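Local coordinates for Oxidored_FMN domain-containing protein ([Pseudomonas] geniculata N1, PDB 6L6J) that probably acts as an FMN- and iron-sulfur-dependent amine oxidase that oxidises 6-hydroxypseudooxynicotine, at residues S261-D266 against A352-S357; C347-A352 against R361-P366. All blocks are in the same frame, centred on the assembly; numbering follows the deposited sequence.

Interaction 1. Residues S261-D266 against A352-S357; sequences SDWAWD and AEVMTS. With FMN (flavin mononucleotide), chain B.
W263 reaches V354 and M355 with the far end of its indole, while the NE1-CE2-CZ2 edge of the indole faces the flavin. From CB the side chain extends with CG anti to the backbone N (chi1 -160°), which carries the indole off its short helix and over the isoalloxazine. NE1 arrives first, 3.4 Å from C9 of FMN, and CZ2 follows at 3.5 Å from C6 of FMN. The indole is inclined steeply, about 65° between ring planes, and presents its NE1-CZ2 edge to the face of the benzenoid ring. Beyond CZ2, the CH2 atom meets CG1 of V354 at 3.9 Å, the methyl lying in the indole plane at the ring edge. CZ3 then touches CG of M355 at 3.8 Å, an oblique approach. M355 bends at chi3 and runs past the indole in the opposite direction, giving a Met-aromatic contact with SD 4.9 Å from the centroid of the six-membered ring of W263. Helix 263-266 follows strand 255-261 after a single residue, D262; that strand is sixth of the eight parallel strands of a TIM barrel, whereas helix 349-355 comes after the last barrel strand and ends in a Schellman motif with S357 at its C-prime position. With an alanine in place of W263 the flavin face would lose the indole edge, and the M355 thioether is likely to be left without its aromatic partner. The other methyl of V354, CG2, rests 3.7 Å from C7M of FMN. One turn beyond the indole, D266 OD2 accepts a hydrogen bond of 2.7 Å from O3' of FMN and is also bonded to H173 NE2.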
loop_
_atom_site.group_PDB
_atom_site.type_symbol
_atom_site.label_atom_id
_atom_site.label_comp_id
_atom_site.label_asym_id
_atom_site.label_seq_id
_atom_site.Cartn_x
_atom_site.Cartn_y
_atom_site.Cartn_z
ATOM N N SER A 261 0.708 14.871 7.864
ATOM C CA SER A 261 0.116 14.082 8.980
ATOM C C SER A 261 -1.205 13.428 8.548
ATOM O O SER A 261 -2.021 14.025 7.764
ATOM C CB SER A 261 -0.092 14.855 10.257
ATOM O OG SER A 261 -0.465 13.962 11.315
ATOM N N ASP A 262 -1.367 12.241 9.126
ATOM C CA ASP A 262 -2.368 11.179 8.874
ATOM C C ASP A 262 -1.954 10.346 7.651
ATOM O O ASP A 262 -1.715 10.913 6.576
ATOM C CB ASP A 262 -3.797 11.698 8.823
ATOM C CG ASP A 262 -4.804 10.612 9.193
ATOM O OD1 ASP A 262 -4.688 10.050 10.307
ATOM O OD2 ASP A 262 -5.670 10.300 8.346
ATOM N N TRP A 263 -1.876 9.029 7.873
ATOM C CA TRP A 263 -1.406 8.012 6.910
ATOM C C TRP A 263 -2.218 8.096 5.610
ATOM O O TRP A 263 -1.623 7.902 4.544
ATOM C CB TRP A 263 -1.465 6.642 7.593
ATOM C CG TRP A 263 -0.608 5.581 6.965
ATOM C CD1 TRP A 263 0.234 5.705 5.894
ATOM C CD2 TRP A 263 -0.517 4.207 7.384
ATOM N NE1 TRP A 263 0.816 4.499 5.601
ATOM C CE2 TRP A 263 0.362 3.561 6.490
ATOM C CE3 TRP A 263 -1.104 3.460 8.416
ATOM C CZ2 TRP A 263 0.675 2.210 6.610
ATOM C CZ3 TRP A 263 -0.789 2.116 8.533
ATOM C CH2 TRP A 263 0.084 1.501 7.636
ATOM N N ALA A 264 -3.513 8.402 5.696
ATOM C CA ALA A 264 -4.478 8.376 4.571
ATOM C C ALA A 264 -4.145 9.499 3.588
ATOM O O ALA A 264 -4.527 9.372 2.393
ATOM C CB ALA A 264 -5.893 8.505 5.091
ATOM N N TRP A 265 -3.469 10.545 4.092
ATOM C CA TRP A 265 -2.970 11.709 3.311
ATOM C C TRP A 265 -1.482 11.550 2.933
ATOM O O TRP A 265 -1.043 12.148 1.925
ATOM C CB TRP A 265 -3.231 12.981 4.117
ATOM C CG TRP A 265 -4.660 13.172 4.506
ATOM C CD1 TRP A 265 -5.258 12.793 5.675
ATOM C CD2 TRP A 265 -5.679 13.811 3.721
ATOM N NE1 TRP A 265 -6.584 13.145 5.672
ATOM C CE2 TRP A 265 -6.866 13.783 4.487
ATOM C CE3 TRP A 265 -5.707 14.386 2.451
ATOM C CZ2 TRP A 265 -8.062 14.325 4.019
ATOM C CZ3 TRP A 265 -6.893 14.910 1.988
ATOM C CH2 TRP A 265 -8.052 14.892 2.767
ATOM N N ASP A 266 -0.723 10.772 3.701
ATOM C CA ASP A 266 0.722 10.497 3.462
ATOM C C ASP A 266 0.883 9.411 2.379
ATOM O O ASP A 266 1.577 9.643 1.391
ATOM C CB ASP A 266 1.427 10.102 4.772
ATOM C CG ASP A 266 2.954 10.044 4.656
ATOM O OD1 ASP A 266 3.503 10.842 3.877
ATOM O OD2 ASP A 266 3.576 9.212 5.361
ATOM N N ALA A 352 -3.059 -2.293 3.329
ATOM C CA ALA A 352 -4.237 -3.052 3.808
ATOM C C ALA A 352 -3.758 -4.174 4.725
ATOM O O ALA A 352 -4.288 -4.298 5.850
ATOM C CB ALA A 352 -5.051 -3.576 2.645
ATOM N N GLU A 353 -2.789 -4.969 4.263
ATOM C CA GLU A 353 -2.292 -6.118 5.052
ATOM C C GLU A 353 -1.756 -5.534 6.350
ATOM O O GLU A 353 -2.223 -5.932 7.420
ATOM C CB GLU A 353 -1.244 -6.902 4.263
ATOM C CG GLU A 353 -1.810 -7.648 3.068
ATOM C CD GLU A 353 -2.991 -8.544 3.400
ATOM O OE1 GLU A 353 -3.880 -8.676 2.535
ATOM O OE2 GLU A 353 -3.040 -9.090 4.545
ATOM N N VAL A 354 -0.881 -4.539 6.234
ATOM C CA VAL A 354 -0.202 -3.917 7.412
ATOM C C VAL A 354 -1.271 -3.404 8.388
ATOM O O VAL A 354 -1.083 -3.566 9.618
ATOM C CB VAL A 354 0.811 -2.837 7.007
ATOM C CG1 VAL A 354 1.378 -2.095 8.209
ATOM C CG2 VAL A 354 1.925 -3.445 6.173
ATOM N N MET A 355 -2.410 -2.913 7.907
ATOM C CA MET A 355 -3.401 -2.402 8.885
ATOM C C MET A 355 -4.351 -3.464 9.402
ATOM O O MET A 355 -5.054 -3.148 10.356
ATOM C CB MET A 355 -4.174 -1.176 8.406
ATOM C CG MET A 355 -3.844 -0.073 9.357
ATOM S SD MET A 355 -4.639 1.384 9.021
ATOM C CE MET A 355 -5.843 1.436 10.354
ATOM N N THR A 356 -4.294 -4.676 8.866
ATOM C CA THR A 356 -4.868 -5.889 9.490
ATOM C C THR A 356 -3.750 -6.646 10.213
ATOM O O THR A 356 -3.893 -7.887 10.379
ATOM C CB THR A 356 -5.545 -6.785 8.446
ATOM O OG1 THR A 356 -4.496 -7.345 7.651
ATOM C CG2 THR A 356 -6.579 -6.065 7.603
ATOM N N SER A 357 -2.656 -5.953 10.574
ATOM C CA SER A 357 -1.495 -6.509 11.330
ATOM C C SER A 357 -0.987 -7.822 10.724
ATOM O O SER A 357 -0.592 -8.684 11.494
ATOM C CB SER A 357 -1.857 -6.731 12.766
ATOM O OG SER A 357 -2.607 -5.638 13.281
HETATM N N1 FMN B . 5.703 5.817 7.763
HETATM C C2 FMN B . 6.292 5.840 9.002
HETATM O O2 FMN B . 6.749 6.917 9.396
HETATM N N3 FMN B . 6.438 4.775 9.800
HETATM C C4 FMN B . 5.993 3.565 9.420
HETATM O O4 FMN B . 6.125 2.589 10.156
HETATM C C4A FMN B . 5.312 3.439 8.101
HETATM N N5 FMN B . 4.835 2.250 7.661
HETATM C C5A FMN B . 4.295 2.174 6.424
HETATM C C6 FMN B . 3.872 0.940 5.935
HETATM C C7 FMN B . 3.340 0.868 4.663
HETATM C C7M FMN B . 2.836 -0.439 4.186
HETATM C C8 FMN B . 3.248 2.061 3.812
HETATM C C8M FMN B . 2.639 2.011 2.442
HETATM C C9 FMN B . 3.662 3.281 4.274
HETATM C C9A FMN B . 4.199 3.397 5.549
HETATM N N10 FMN B . 4.673 4.628 6.023
HETATM C C10 FMN B . 5.225 4.664 7.280
HETATM C "C1'" FMN B . 4.614 5.884 5.210
HETATM C "C2'" FMN B . 5.762 5.935 4.219
HETATM O "O2'" FMN B . 6.953 6.065 4.974
HETATM C "C3'" FMN B . 5.664 7.091 3.269
HETATM O "O3'" FMN B . 5.783 8.306 4.009
HETATM C "C4'" FMN B . 4.374 7.123 2.449
HETATM O "O4'" FMN B . 4.058 5.798 1.963
HETATM C "C5'" FMN B . 4.471 8.123 1.306
HETATM O "O5'" FMN B . 5.520 7.713 0.446
HETATM P P FMN B . 5.207 6.809 -0.861
HETATM O O1P FMN B . 4.333 7.661 -1.754
HETATM O O2P FMN B . 6.578 6.545 -1.398
HETATM O O3P FMN B . 4.509 5.569 -0.335
#

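Interaction 2. Residues C347-A352 against R361-P366; sequences CNACTA and RCTQNP. With SF4 (iron/sulfur cluster), chain C; FMN (flavin mononucleotide), chain B.
Where C350 and R361 meet, each puts its gamma atom between its own backbone N and carbonyl carbon: SG of C350 (chi1 46°) turns to the cluster, and CG of R361 lies at van der Waals distance from the carbonyl O of A349. C362 takes another rotamer, SG anti to the backbone N (chi1 179°), and comes to the cluster from a different direction. The thiolates thus clasp separate irons: C350 SG holds iron FE4 at 2.1 Å, C362 SG holds iron FE3 at 2.0 Å, and C347 SG binds iron FE1. With C344 they form a C-x2-C-x2-C-x11-C pattern, similar to the [4Fe-4S] ligand sets of trimethylamine dehydrogenase and its relatives. The two backbones close up beside the cluster, where CA of C350 makes a C-H...O contact with O of R361 at 3.1 Å. Farther along, OG1 of T363 lies 3.6 Å from CB of A349, and T363 is backed by V442 and by I653 and A654 of helix 653-666. R361 continues outward, bent at chi3, to a long, weak ion pair with E353. C362 SG also accepts the backbone N-H of N365 (N to SG 3.4 Å, 155° at the hydrogen) and, weakly, that of Q364. On the flavin side, T351 OG1 lies 3.3 Å from C8M of FMN, and the same methyl is 4.0 Å from C350 SG. Amide hydrogens on a cluster thiolate would be expected to favour the reduced state, and the near approach of a ligating sulfur to the flavin's dimethylbenzene edge is consistent with direct electron transfer from FMN to the cluster.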
loop_
_atom_site.group_PDB
_atom_site.type_symbol
_atom_site.label_atom_id
_atom_site.label_comp_id
_atom_site.label_asym_id
_atom_site.label_seq_id
_atom_site.Cartn_x
_atom_site.Cartn_y
_atom_site.Cartn_z
ATOM N N CYS A 347 -2.690 1.221 -5.137
ATOM C CA CYS A 347 -3.875 0.408 -4.709
ATOM C C CYS A 347 -3.937 0.327 -3.187
ATOM O O CYS A 347 -5.052 0.039 -2.667
ATOM C CB CYS A 347 -3.844 -1.011 -5.261
ATOM S SG CYS A 347 -2.334 -1.901 -4.824
ATOM N N ASN A 348 -2.793 0.553 -2.528
ATOM C CA ASN A 348 -2.604 0.481 -1.050
ATOM C C ASN A 348 -2.985 -0.913 -0.503
ATOM O O ASN A 348 -3.342 -1.009 0.690
ATOM C CB ASN A 348 -3.356 1.604 -0.342
ATOM C CG ASN A 348 -2.612 2.923 -0.356
ATOM O OD1 ASN A 348 -1.554 3.041 -0.972
ATOM N ND2 ASN A 348 -3.166 3.931 0.315
ATOM N N ALA A 349 -2.840 -1.973 -1.298
ATOM C CA ALA A 349 -2.955 -3.371 -0.827
ATOM C C ALA A 349 -1.812 -3.696 0.161
ATOM O O ALA A 349 -2.020 -4.574 1.019
ATOM C CB ALA A 349 -2.964 -4.308 -2.011
ATOM N N CYS A 350 -0.647 -3.028 0.047
ATOM C CA CYS A 350 0.495 -3.112 1.011
ATOM C C CYS A 350 0.052 -2.571 2.381
ATOM O O CYS A 350 0.249 -3.226 3.413
ATOM C CB CYS A 350 1.721 -2.349 0.505
ATOM S SG CYS A 350 1.385 -0.693 -0.156
ATOM N N THR A 351 -0.556 -1.403 2.352
ATOM C CA THR A 351 -1.200 -0.698 3.488
ATOM C C THR A 351 -2.243 -1.622 4.146
ATOM O O THR A 351 -2.306 -1.688 5.423
ATOM C CB THR A 351 -1.726 0.633 2.919
ATOM O OG1 THR A 351 -0.568 1.471 2.785
ATOM C CG2 THR A 351 -2.782 1.306 3.745
ATOM N N ALA A 352 -3.059 -2.293 3.329
ATOM C CA ALA A 352 -4.237 -3.052 3.808
ATOM C C ALA A 352 -3.758 -4.174 4.725
ATOM O O ALA A 352 -4.288 -4.298 5.850
ATOM C CB ALA A 352 -5.051 -3.576 2.645
ATOM N N ARG A 361 2.189 -7.298 1.424
ATOM C CA ARG A 361 2.172 -7.818 0.028
ATOM C C ARG A 361 2.110 -6.625 -0.931
ATOM O O ARG A 361 1.803 -5.523 -0.456
ATOM C CB ARG A 361 0.967 -8.734 -0.223
ATOM C CG ARG A 361 -0.339 -7.986 -0.472
ATOM C CD ARG A 361 -1.547 -8.864 -0.251
ATOM N NE ARG A 361 -1.626 -9.926 -1.247
ATOM C CZ ARG A 361 -2.516 -10.913 -1.219
ATOM N NH1 ARG A 361 -3.392 -10.981 -0.227
ATOM N NH2 ARG A 361 -2.512 -11.836 -2.170
ATOM N N CYS A 362 2.321 -6.863 -2.226
ATOM C CA CYS A 362 2.265 -5.834 -3.303
ATOM C C CYS A 362 1.563 -6.402 -4.541
ATOM O O CYS A 362 1.916 -7.497 -4.996
ATOM C CB CYS A 362 3.653 -5.341 -3.689
ATOM S SG CYS A 362 3.650 -4.106 -5.015
ATOM N N THR A 363 0.592 -5.662 -5.069
ATOM C CA THR A 363 -0.150 -6.041 -6.300
ATOM C C THR A 363 0.833 -6.221 -7.476
ATOM O O THR A 363 0.620 -7.179 -8.323
ATOM C CB THR A 363 -1.211 -4.986 -6.604
ATOM O OG1 THR A 363 -1.910 -4.815 -5.371
ATOM C CG2 THR A 363 -2.108 -5.391 -7.757
ATOM N N GLN A 364 1.838 -5.328 -7.555
ATOM C CA GLN A 364 2.738 -5.237 -8.734
ATOM C C GLN A 364 3.863 -6.257 -8.575
ATOM O O GLN A 364 4.181 -6.935 -9.563
ATOM C CB GLN A 364 3.324 -3.835 -8.907
ATOM C CG GLN A 364 2.469 -2.846 -9.686
ATOM C CD GLN A 364 2.399 -3.173 -11.155
ATOM O OE1 GLN A 364 1.952 -4.255 -11.542
ATOM N NE2 GLN A 364 2.822 -2.231 -11.994
ATOM N N ASN A 365 4.383 -6.391 -7.361
ATOM C CA ASN A 365 5.583 -7.207 -7.048
ATOM C C ASN A 365 5.190 -8.329 -6.087
ATOM O O ASN A 365 5.380 -8.191 -4.882
ATOM C CB ASN A 365 6.692 -6.288 -6.518
ATOM C CG ASN A 365 7.924 -7.015 -6.035
ATOM O OD1 ASN A 365 8.215 -8.142 -6.474
ATOM N ND2 ASN A 365 8.622 -6.387 -5.098
ATOM N N PRO A 366 4.662 -9.482 -6.572
ATOM C CA PRO A 366 4.312 -10.606 -5.687
ATOM C C PRO A 366 5.405 -11.037 -4.678
ATOM O O PRO A 366 5.039 -11.560 -3.605
ATOM C CB PRO A 366 4.051 -11.753 -6.675
ATOM C CG PRO A 366 3.554 -11.039 -7.917
ATOM C CD PRO A 366 4.371 -9.768 -7.985
HETATM FE FE1 SF4 C . -0.231 -1.278 -4.769
HETATM FE FE2 SF4 C . 2.296 0.381 -4.840
HETATM FE FE3 SF4 C . 2.435 -2.587 -4.532
HETATM FE FE4 SF4 C . 1.489 -0.861 -2.240
HETATM S S1 SF4 C . 3.195 -0.921 -3.424
HETATM S S2 SF4 C . 0.681 -2.516 -3.323
HETATM S S3 SF4 C . 0.530 0.393 -3.635
HETATM S S4 SF4 C . 1.559 -1.306 -5.913
HETATM N N1 FMN B . 5.703 5.817 7.763
HETATM C C2 FMN B . 6.292 5.840 9.002
HETATM O O2 FMN B . 6.749 6.917 9.396
HETATM N N3 FMN B . 6.438 4.775 9.800
HETATM C C4 FMN B . 5.993 3.565 9.420
HETATM O O4 FMN B . 6.125 2.589 10.156
HETATM C C4A FMN B . 5.312 3.439 8.101
HETATM N N5 FMN B . 4.835 2.250 7.661
HETATM C C5A FMN B . 4.295 2.174 6.424
HETATM C C6 FMN B . 3.872 0.940 5.935
HETATM C C7 FMN B . 3.340 0.868 4.663
HETATM C C7M FMN B . 2.836 -0.439 4.186
HETATM C C8 FMN B . 3.248 2.061 3.812
HETATM C C8M FMN B . 2.639 2.011 2.442
HETATM C C9 FMN B . 3.662 3.281 4.274
HETATM C C9A FMN B . 4.199 3.397 5.549
HETATM N N10 FMN B . 4.673 4.628 6.023
HETATM C C10 FMN B . 5.225 4.664 7.280
HETATM C "C1'" FMN B . 4.614 5.884 5.210
HETATM C "C2'" FMN B . 5.762 5.935 4.219
HETATM O "O2'" FMN B . 6.953 6.065 4.974
HETATM C "C3'" FMN B . 5.664 7.091 3.269
HETATM O "O3'" FMN B . 5.783 8.306 4.009
HETATM C "C4'" FMN B . 4.374 7.123 2.449
HETATM O "O4'" FMN B . 4.058 5.798 1.963
HETATM C "C5'" FMN B . 4.471 8.123 1.306
HETATM O "O5'" FMN B . 5.520 7.713 0.446
HETATM P P FMN B . 5.207 6.809 -0.861
HETATM O O1P FMN B . 4.333 7.661 -1.754
HETATM O O2P FMN B . 6.578 6.545 -1.398
HETATM O O3P FMN B . 4.509 5.569 -0.335
#

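Along the chain the segments alternate: 261-266, then 347-352, then 352-357, then 361-366. Both interactions use helix 349-355 and share A352, and their centres are 12 Å apart. Interaction 1 joins the end of that helix to the short helix after the sixth barrel strand; interaction 2 joins its start to the loop leading to strand 390-394. They touch directly through E353 CG and R361 CD, 3.5 Å apart, and again where W263 nears T351. Both contacts reach FMN, so this one helix bridges the flavin at the mouth of the TIM barrel and the iron-sulfur cluster, beyond which the chain runs on into the ADP-binding Rossmann-like domain.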